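Local coordinates for protein M32 carboxypeptidase (Chitinophagaceae bacterium, PDB 7A03) that probably trims peptides one residue at a time from their C-terminal ends, as expected of a metal-dependent carboxypeptidase of the M32 family, at residues A29-D34 with G48-T53; E297-L302 with N461-F466; F433-K438 with Q477-N482. All blocks are in the same frame, centred on the assembly; numbering follows the deposited sequence.

Interaction 1 of 3, residues A29-D34 with G48-T53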
loop_
_atom_site.group_PDB
_atom_site.type_symbol
_atom_site.label_atom_id
_atom_site.label_comp_id
_atom_site.label_asym_id
_atom_site.label_seq_id
_atom_site.Cartn_x
_atom_site.Cartn_y
_atom_site.Cartn_z
ATOM N N ALA A 29 3.807 1.151 -17.651
ATOM C CA ALA A 29 4.047 2.016 -16.497
ATOM C C ALA A 29 4.467 3.427 -16.903
ATOM O O ALA A 29 4.042 4.399 -16.272
ATOM C CB ALA A 29 5.057 1.378 -15.542
ATOM N N VAL A 30 5.311 3.562 -17.937
ATOM C CA VAL A 30 5.700 4.892 -18.416
ATOM C C VAL A 30 4.473 5.659 -18.908
ATOM O O VAL A 30 4.276 6.845 -18.587
ATOM C CB VAL A 30 6.770 4.793 -19.529
ATOM C CG1 VAL A 30 7.096 6.175 -20.065
ATOM C CG2 VAL A 30 8.041 4.139 -19.011
ATOM N N LEU A 31 3.628 4.982 -19.695
ATOM C CA LEU A 31 2.418 5.625 -20.198
ATOM C C LEU A 31 1.478 6.018 -19.057
ATOM O O LEU A 31 0.846 7.080 -19.096
ATOM C CB LEU A 31 1.728 4.721 -21.231
ATOM C CG LEU A 31 2.159 4.969 -22.682
ATOM C CD1 LEU A 31 3.649 4.687 -22.899
ATOM C CD2 LEU A 31 1.274 4.120 -23.624
ATOM N N GLY A 32 1.397 5.196 -18.006
ATOM C CA GLY A 32 0.523 5.550 -16.889
ATOM C C GLY A 32 1.092 6.668 -16.031
ATOM O O GLY A 32 0.348 7.524 -15.511
ATOM N N TRP A 33 2.420 6.719 -15.923
ATOM C CA TRP A 33 3.068 7.796 -15.189
ATOM C C TRP A 33 2.828 9.117 -15.898
ATOM O O TRP A 33 2.425 10.115 -15.274
ATOM C CB TRP A 33 4.564 7.507 -15.072
ATOM C CG TRP A 33 5.359 8.677 -14.583
ATOM C CD1 TRP A 33 5.586 9.028 -13.286
ATOM C CD2 TRP A 33 6.021 9.671 -15.387
ATOM N NE1 TRP A 33 6.351 10.172 -13.224
ATOM C CE2 TRP A 33 6.640 10.579 -14.504
ATOM C CE3 TRP A 33 6.175 9.864 -16.766
ATOM C CZ2 TRP A 33 7.383 11.682 -14.953
ATOM C CZ3 TRP A 33 6.902 10.960 -17.208
ATOM C CH2 TRP A 33 7.505 11.849 -16.312
ATOM N N ASP A 34 2.996 9.109 -17.230
ATOM C CA ASP A 34 2.761 10.324 -17.992
ATOM C C ASP A 34 1.292 10.721 -17.940
ATOM O O ASP A 34 0.965 11.912 -17.853
ATOM C CB ASP A 34 3.242 10.113 -19.424
ATOM C CG ASP A 34 2.962 11.300 -20.303
ATOM O OD1 ASP A 34 3.709 12.308 -20.203
ATOM O OD2 ASP A 34 1.978 11.216 -21.071
ATOM N N GLY A 48 -5.575 5.922 -23.309
ATOM C CA GLY A 48 -6.200 4.726 -22.764
ATOM C C GLY A 48 -6.134 3.584 -23.753
ATOM O O GLY A 48 -5.771 2.443 -23.404
ATOM N N GLN A 49 -6.391 3.900 -25.022
ATOM C CA GLN A 49 -6.356 2.881 -26.050
ATOM C C GLN A 49 -4.968 2.281 -26.136
ATOM O O GLN A 49 -4.810 1.051 -26.213
ATOM C CB GLN A 49 -6.741 3.530 -27.376
ATOM C CG GLN A 49 -6.696 2.625 -28.565
ATOM C CD GLN A 49 -7.177 3.325 -29.810
ATOM O OE1 GLN A 49 -8.365 3.632 -29.940
ATOM N NE2 GLN A 49 -6.256 3.605 -30.727
ATOM N N GLN A 50 -3.944 3.128 -26.031
ATOM C CA GLN A 50 -2.596 2.616 -26.202
ATOM C C GLN A 50 -2.222 1.722 -25.034
ATOM O O GLN A 50 -1.661 0.639 -25.241
ATOM C CB GLN A 50 -1.621 3.770 -26.431
ATOM C CG GLN A 50 -1.819 4.400 -27.809
ATOM C CD GLN A 50 -1.303 5.823 -27.920
ATOM O OE1 GLN A 50 -0.672 6.339 -27.005
ATOM N NE2 GLN A 50 -1.596 6.476 -29.051
ATOM N N ILE A 51 -2.627 2.109 -23.817
ATOM C CA ILE A 51 -2.335 1.257 -22.669
ATOM C C ILE A 51 -3.031 -0.088 -22.832
ATOM O O ILE A 51 -2.412 -1.147 -22.630
ATOM C CB ILE A 51 -2.710 1.961 -21.355
ATOM C CG1 ILE A 51 -1.697 3.080 -21.065
ATOM C CG2 ILE A 51 -2.779 0.906 -20.213
ATOM C CD1 ILE A 51 -2.142 4.091 -19.996
ATOM N N THR A 52 -4.287 -0.071 -23.311
ATOM C CA THR A 52 -5.030 -1.321 -23.453
ATOM C C THR A 52 -4.351 -2.219 -24.470
ATOM O O THR A 52 -4.155 -3.420 -24.227
ATOM C CB THR A 52 -6.479 -1.016 -23.836
ATOM O OG1 THR A 52 -7.094 -0.325 -22.740
ATOM C CG2 THR A 52 -7.266 -2.296 -24.121
ATOM N N THR A 53 -3.865 -1.636 -25.573
ATOM C CA THR A 53 -3.235 -2.481 -26.572
ATOM C C THR A 53 -2.008 -3.162 -25.986
ATOM O O THR A 53 -1.854 -4.391 -26.091
ATOM C CB THR A 53 -2.919 -1.637 -27.805
ATOM O OG1 THR A 53 -4.151 -1.466 -28.525
ATOM C CG2 THR A 53 -1.890 -2.321 -28.708
#
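In I51, a first torsion of -73° places CG1 beside the backbone N and a nearly extended second torsion carries CD1 onward, so that the unbranched arm of the side chain runs toward L31. There it slides past the leucine in the opposite direction: CG1 of I51 lies 3.8 Å from CB of L31, and CD1 reaches as far as the backbone N of G32, at 4.2 Å. L31 CD2 comes at about a right angle to the Q50 side chain, 4.0 Å from Q50 CB. Glutamine suits this solvent-facing margin because its aliphatic root does the touching, whereas leucine and isoleucine supply the apolar middle of the contact. No hydrogen bond links the segments.

The axes of 29-34 and 48-53 run nearly antiparallel (159°), 10.1 Å apart at closest, a modest joint near the protein surface. Helices 9-37 and 44-62 thus form a helical hairpin, in which I51 also packs on I28 and Q35, and a salt bridge joins D34 to R47. Elsewhere on helix 9-37, A29 and W33 rest on T240 of strand 239-241, and the W33 ring makes a cation-pi contact with R248 of strand 247-251.

Interaction 2 of 3, residues E297-L302 with N461-F466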
loop_
_atom_site.group_PDB
_atom_site.type_symbol
_atom_site.label_atom_id
_atom_site.label_comp_id
_atom_site.label_asym_id
_atom_site.label_seq_id
_atom_site.Cartn_x
_atom_site.Cartn_y
_atom_site.Cartn_z
ATOM N N GLU A 297 3.871 -1.758 1.605
ATOM C CA GLU A 297 3.258 -0.792 2.498
ATOM C C GLU A 297 4.047 -0.653 3.800
ATOM O O GLU A 297 4.090 0.437 4.375
ATOM C CB GLU A 297 1.787 -1.164 2.738
ATOM C CG GLU A 297 1.004 -0.135 3.543
ATOM C CD GLU A 297 0.561 1.055 2.696
ATOM O OE1 GLU A 297 0.887 1.096 1.493
ATOM O OE2 GLU A 297 -0.121 1.945 3.236
ATOM N N SER A 298 4.693 -1.729 4.271
ATOM C CA SER A 298 5.529 -1.608 5.465
ATOM C C SER A 298 6.672 -0.630 5.238
ATOM O O SER A 298 7.091 0.074 6.166
ATOM C CB SER A 298 6.099 -2.968 5.891
ATOM O OG SER A 298 7.204 -3.374 5.083
ATOM N N GLN A 299 7.204 -0.588 4.019
ATOM C CA GLN A 299 8.283 0.373 3.750
ATOM C C GLN A 299 7.786 1.823 3.768
ATOM O O GLN A 299 8.412 2.708 4.398
ATOM C CB GLN A 299 8.919 0.030 2.408
ATOM C CG GLN A 299 9.519 -1.352 2.398
ATOM C CD GLN A 299 10.517 -1.528 3.523
ATOM O OE1 GLN A 299 11.647 -1.046 3.447
ATOM N NE2 GLN A 299 10.093 -2.207 4.596
ATOM N N SER A 300 6.631 2.070 3.143
ATOM C CA SER A 300 6.078 3.429 3.185
ATOM C C SER A 300 5.736 3.875 4.606
ATOM O O SER A 300 6.037 5.015 5.006
ATOM C CB SER A 300 4.873 3.578 2.248
ATOM O OG SER A 300 3.773 2.802 2.678
ATOM N N ARG A 301 5.104 2.992 5.388
ATOM C CA ARG A 301 4.688 3.373 6.731
ATOM C C ARG A 301 5.862 3.466 7.698
ATOM O O ARG A 301 5.826 4.298 8.613
ATOM C CB ARG A 301 3.659 2.384 7.277
ATOM C CG ARG A 301 2.304 2.446 6.571
ATOM C CD ARG A 301 1.655 3.828 6.614
ATOM N NE ARG A 301 0.248 3.731 6.226
ATOM C CZ ARG A 301 -0.564 4.759 6.003
ATOM N NH1 ARG A 301 -1.833 4.521 5.714
ATOM N NH2 ARG A 301 -0.140 6.016 6.101
ATOM N N LEU A 302 6.887 2.614 7.532
ATOM C CA LEU A 302 8.031 2.677 8.431
ATOM C C LEU A 302 8.701 4.029 8.316
ATOM O O LEU A 302 9.036 4.655 9.337
ATOM C CB LEU A 302 9.028 1.565 8.107
ATOM C CG LEU A 302 10.298 1.473 8.966
ATOM C CD1 LEU A 302 10.737 0.018 9.079
ATOM C CD2 LEU A 302 11.431 2.304 8.378
ATOM N N ASN A 461 19.949 -4.746 3.672
ATOM C CA ASN A 461 20.471 -6.072 4.001
ATOM C C ASN A 461 19.382 -7.076 4.356
ATOM O O ASN A 461 19.580 -8.287 4.171
ATOM C CB ASN A 461 21.458 -5.986 5.170
ATOM C CG ASN A 461 22.739 -5.260 4.790
ATOM O OD1 ASN A 461 23.106 -5.198 3.620
ATOM N ND2 ASN A 461 23.427 -4.721 5.783
ATOM N N ASN A 462 18.235 -6.611 4.850
ATOM C CA ASN A 462 17.217 -7.513 5.365
ATOM C C ASN A 462 15.981 -7.662 4.496
ATOM O O ASN A 462 15.331 -8.707 4.578
ATOM C CB ASN A 462 16.787 -7.086 6.769
ATOM C CG ASN A 462 17.812 -7.446 7.808
ATOM O OD1 ASN A 462 17.840 -8.578 8.299
ATOM N ND2 ASN A 462 18.680 -6.493 8.136
ATOM N N ILE A 463 15.627 -6.664 3.683
ATOM C CA ILE A 463 14.355 -6.704 2.956
ATOM C C ILE A 463 14.533 -6.496 1.458
ATOM O O ILE A 463 14.116 -7.334 0.649
ATOM C CB ILE A 463 13.346 -5.697 3.536
ATOM C CG1 ILE A 463 12.954 -6.121 4.962
ATOM C CG2 ILE A 463 12.113 -5.632 2.644
ATOM C CD1 ILE A 463 12.229 -5.053 5.752
ATOM N N HIS A 464 15.154 -5.381 1.078
ATOM C CA HIS A 464 15.105 -4.945 -0.316
ATOM C C HIS A 464 15.624 -5.932 -1.354
ATOM O O HIS A 464 15.005 -6.017 -2.430
ATOM C CB HIS A 464 15.801 -3.593 -0.461
ATOM C CG HIS A 464 15.145 -2.502 0.317
ATOM N ND1 HIS A 464 15.633 -1.212 0.353
ATOM C CD2 HIS A 464 14.019 -2.501 1.063
ATOM C CE1 HIS A 464 14.840 -0.466 1.101
ATOM N NE2 HIS A 464 13.856 -1.228 1.551
ATOM N N PRO A 465 16.742 -6.640 -1.161
ATOM C CA PRO A 465 17.357 -7.355 -2.291
ATOM C C PRO A 465 16.772 -8.721 -2.577
ATOM O O PRO A 465 17.207 -9.364 -3.535
ATOM C CB PRO A 465 18.814 -7.495 -1.831
ATOM C CG PRO A 465 18.695 -7.658 -0.362
ATOM C CD PRO A 465 17.564 -6.758 0.062
ATOM N N PHE A 466 15.829 -9.195 -1.773
ATOM C CA PHE A 466 15.331 -10.553 -1.917
ATOM C C PHE A 466 14.151 -10.681 -2.863
ATOM O O PHE A 466 13.791 -11.807 -3.213
ATOM C CB PHE A 466 14.961 -11.117 -0.550
ATOM C CG PHE A 466 16.123 -11.174 0.391
ATOM C CD1 PHE A 466 17.185 -12.015 0.136
ATOM C CD2 PHE A 466 16.177 -10.362 1.499
ATOM C CE1 PHE A 466 18.273 -12.063 0.985
ATOM C CE2 PHE A 466 17.259 -10.413 2.362
ATOM C CZ PHE A 466 18.307 -11.266 2.099
#
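H464 NE2 donates to Q299 OE1 over 2.9 Å, with an N-H...O angle of 159°. The oxygen sits at the edge of the imidazole, close to its plane; the donor lies 35° above the carbonyl plane of the glutamine, and amide and ring stand almost perpendicular. Q299 gets there by bending: a second torsion of -55° folds the chain, turning the amide toward the loop that follows helix 453-462. Its other end is held too. Q299 NE2 donates to S298 OG at 3.2 Å, within the amide plane, and S298 OG is itself bonded to I295 O. Bonds at both ends fix the rotation of the amide, a task for which glutamine, acceptor and donor in one flat group, is well chosen. I463 brings its CD1 to 3.7 Å from Q299 NE2, the end of its longer arm lying against the buried amide. An alanine in place of Q299 would probably leave the NE2 of H464 without its acceptor and open a gap beside I463. The H464 ring has further supports, since its ND1 is hydrogen-bonded to R460 and Y274 meets it ring to ring.

Along the same helix as Q299, S300 OG and R301 N both donate to E297 O, and the S300 side chain touches H267 and H271 of an HExxH sequence, which holds no metal here. An HExxH helix packed against a later helix that carries a glutamate, as 258-277 is against 293-307, is consistent with the gluzincin-type metal site expected of M32 peptidases.

Interaction 3 of 3, residues F433-K438 with Q477-N482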
loop_
_atom_site.group_PDB
_atom_site.type_symbol
_atom_site.label_atom_id
_atom_site.label_comp_id
_atom_site.label_asym_id
_atom_site.label_seq_id
_atom_site.Cartn_x
_atom_site.Cartn_y
_atom_site.Cartn_z
ATOM N N PHE A 433 10.521 -1.918 12.506
ATOM C CA PHE A 433 11.307 -0.806 13.026
ATOM C C PHE A 433 11.775 -1.096 14.442
ATOM O O PHE A 433 12.942 -0.859 14.786
ATOM C CB PHE A 433 10.550 0.516 12.956
ATOM C CG PHE A 433 11.396 1.695 13.325
ATOM C CD1 PHE A 433 12.424 2.122 12.483
ATOM C CD2 PHE A 433 11.211 2.353 14.539
ATOM C CE1 PHE A 433 13.238 3.185 12.847
ATOM C CE2 PHE A 433 12.008 3.428 14.881
ATOM C CZ PHE A 433 13.019 3.849 14.026
ATOM N N THR A 434 10.889 -1.645 15.266
ATOM C CA THR A 434 11.300 -2.050 16.599
ATOM C C THR A 434 12.453 -3.039 16.522
ATOM O O THR A 434 13.439 -2.915 17.265
ATOM C CB THR A 434 10.094 -2.611 17.342
ATOM O OG1 THR A 434 9.144 -1.556 17.521
ATOM C CG2 THR A 434 10.483 -3.156 18.716
ATOM N N THR A 435 12.398 -3.964 15.560
ATOM C CA THR A 435 13.490 -4.920 15.447
ATOM C C THR A 435 14.768 -4.210 15.030
ATOM O O THR A 435 15.846 -4.482 15.584
ATOM C CB THR A 435 13.114 -6.036 14.474
ATOM O OG1 THR A 435 11.973 -6.739 14.992
ATOM C CG2 THR A 435 14.269 -7.023 14.317
ATOM N N ALA A 436 14.661 -3.259 14.092
ATOM C CA ALA A 436 15.850 -2.509 13.706
ATOM C C ALA A 436 16.432 -1.776 14.904
ATOM O O ALA A 436 17.655 -1.748 15.079
ATOM C CB ALA A 436 15.548 -1.550 12.553
ATOM N N GLN A 437 15.568 -1.249 15.784
ATOM C CA GLN A 437 16.078 -0.523 16.946
ATOM C C GLN A 437 16.853 -1.447 17.871
ATOM O O GLN A 437 17.771 -0.991 18.567
ATOM C CB GLN A 437 14.934 0.153 17.697
ATOM C CG GLN A 437 14.295 1.316 16.970
ATOM C CD GLN A 437 13.090 1.830 17.738
ATOM O OE1 GLN A 437 12.088 1.136 17.850
ATOM N NE2 GLN A 437 13.192 3.036 18.288
ATOM N N LYS A 438 16.507 -2.739 17.874
ATOM C CA LYS A 438 17.235 -3.747 18.636
ATOM C C LYS A 438 18.524 -4.144 17.930
ATOM O O LYS A 438 19.555 -4.346 18.583
ATOM C CB LYS A 438 16.334 -4.976 18.797
ATOM C CG LYS A 438 16.786 -6.018 19.809
ATOM C CD LYS A 438 16.355 -7.412 19.358
ATOM C CE LYS A 438 16.507 -8.440 20.472
ATOM N NZ LYS A 438 17.821 -8.346 21.170
ATOM N N GLN A 477 9.622 -13.699 9.886
ATOM C CA GLN A 477 10.228 -14.662 10.804
ATOM C C GLN A 477 11.756 -14.628 10.736
ATOM O O GLN A 477 12.433 -14.647 11.772
ATOM C CB GLN A 477 9.710 -16.065 10.479
ATOM C CG GLN A 477 10.347 -17.196 11.283
ATOM C CD GLN A 477 9.954 -17.161 12.743
ATOM O OE1 GLN A 477 8.789 -16.944 13.081
ATOM N NE2 GLN A 477 10.925 -17.381 13.615
ATOM N N LYS A 478 12.314 -14.562 9.523
ATOM C CA LYS A 478 13.764 -14.509 9.367
ATOM C C LYS A 478 14.359 -13.261 10.013
ATOM O O LYS A 478 15.388 -13.341 10.698
ATOM C CB LYS A 478 14.122 -14.583 7.880
ATOM C CG LYS A 478 15.596 -14.336 7.585
ATOM C CD LYS A 478 15.860 -14.229 6.090
ATOM C CE LYS A 478 17.351 -14.233 5.813
ATOM N NZ LYS A 478 17.643 -13.832 4.412
ATOM N N ILE A 479 13.721 -12.101 9.816
ATOM C CA ILE A 479 14.279 -10.847 10.317
ATOM C C ILE A 479 14.035 -10.669 11.813
ATOM O O ILE A 479 14.924 -10.218 12.547
ATOM C CB ILE A 479 13.714 -9.660 9.518
ATOM C CG1 ILE A 479 14.162 -9.706 8.058
ATOM C CG2 ILE A 479 14.125 -8.349 10.153
ATOM C CD1 ILE A 479 13.314 -8.807 7.190
ATOM N N THR A 480 12.824 -10.970 12.287
ATOM C CA THR A 480 12.416 -10.614 13.642
ATOM C C THR A 480 12.348 -11.788 14.606
ATOM O O THR A 480 12.228 -11.562 15.813
ATOM C CB THR A 480 11.056 -9.894 13.641
ATOM O OG1 THR A 480 9.993 -10.844 13.458
ATOM C CG2 THR A 480 10.997 -8.817 12.555
ATOM N N GLY A 481 12.417 -13.020 14.117
ATOM C CA GLY A 481 12.250 -14.162 14.994
ATOM C C GLY A 481 10.819 -14.422 15.399
ATOM O O GLY A 481 10.584 -15.194 16.330
ATOM N N ASN A 482 9.852 -13.807 14.722
ATOM C CA ASN A 482 8.442 -13.954 15.057
ATOM C C ASN A 482 7.610 -13.819 13.794
ATOM O O ASN A 482 8.005 -13.103 12.871
ATOM C CB ASN A 482 8.003 -12.870 16.047
ATOM C CG ASN A 482 8.542 -13.103 17.435
ATOM O OD1 ASN A 482 9.229 -12.249 17.997
ATOM N ND2 ASN A 482 8.232 -14.267 18.000
#
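T435 and T480 meet by van der Waals packing, their short side chains crossing at about a right angle. The methyl CG2 of T480 presses against T435 OG1 at 3.3 Å, while the T435 methyl takes a different target: with CG2 anti to the backbone N, it reaches the end of the other helix and lies 3.7 Å from I479 O. I479 itself adds little, its CG2 standing 4.4 Å from T435 CG2. Residues as small as threonine let the backbones draw near, the CA atoms of T435 and T480 being 6.1 Å apart.

The hydrogen bonds run around this packing rather than through it. T435 OG1 is bonded to Q431 O, one turn back in its own helix. T480 OG1, placed by a first torsion of 77° between the backbone N and the carbonyl carbon, accepts from N482 N over 3.2 Å in an ST turn, with a bent N-H...O angle of 136°. The same oxygen is bonded to C476 O and to the side chain of Q431, so several partners grip it at the point where the chain leaves the helix. G481, with positive phi, turns the chain there, a conformation that glycine adopts with little strain.

Two glutamines of helix 420-439 therefore reach helix 472-480, since Q439 also bonds to I479 O. On its other faces helix 420-439 packs against helix 293-307 through F433 and against helix 443-448 through F433, A436 and Q437, while W458 of helix 453-462 touches both A436 and I479.

Interactions 2 and 3 are neighbours, their centres about 12 Å apart. I479 joins them directly: its CD1 lies 3.5 Å from I463 CG1, while on the other two segments L302 CD1 packs 3.9 Å from F433 CB. Their segments alternate along the chain, and these contacts pack helix 293-307 together with the later helices 420-439, 453-462 and 472-480. Interaction 2 is the inner of the two, lying beside the HExxH helix, with the H464 side chain about 9 Å from a bound di(hydroxyethyl)ether. Interaction 1 stands apart, its centre about 28 Å from that of interaction 2 and about 39 Å from that of interaction 3, which lies on the opposite side of the chain's centre from it.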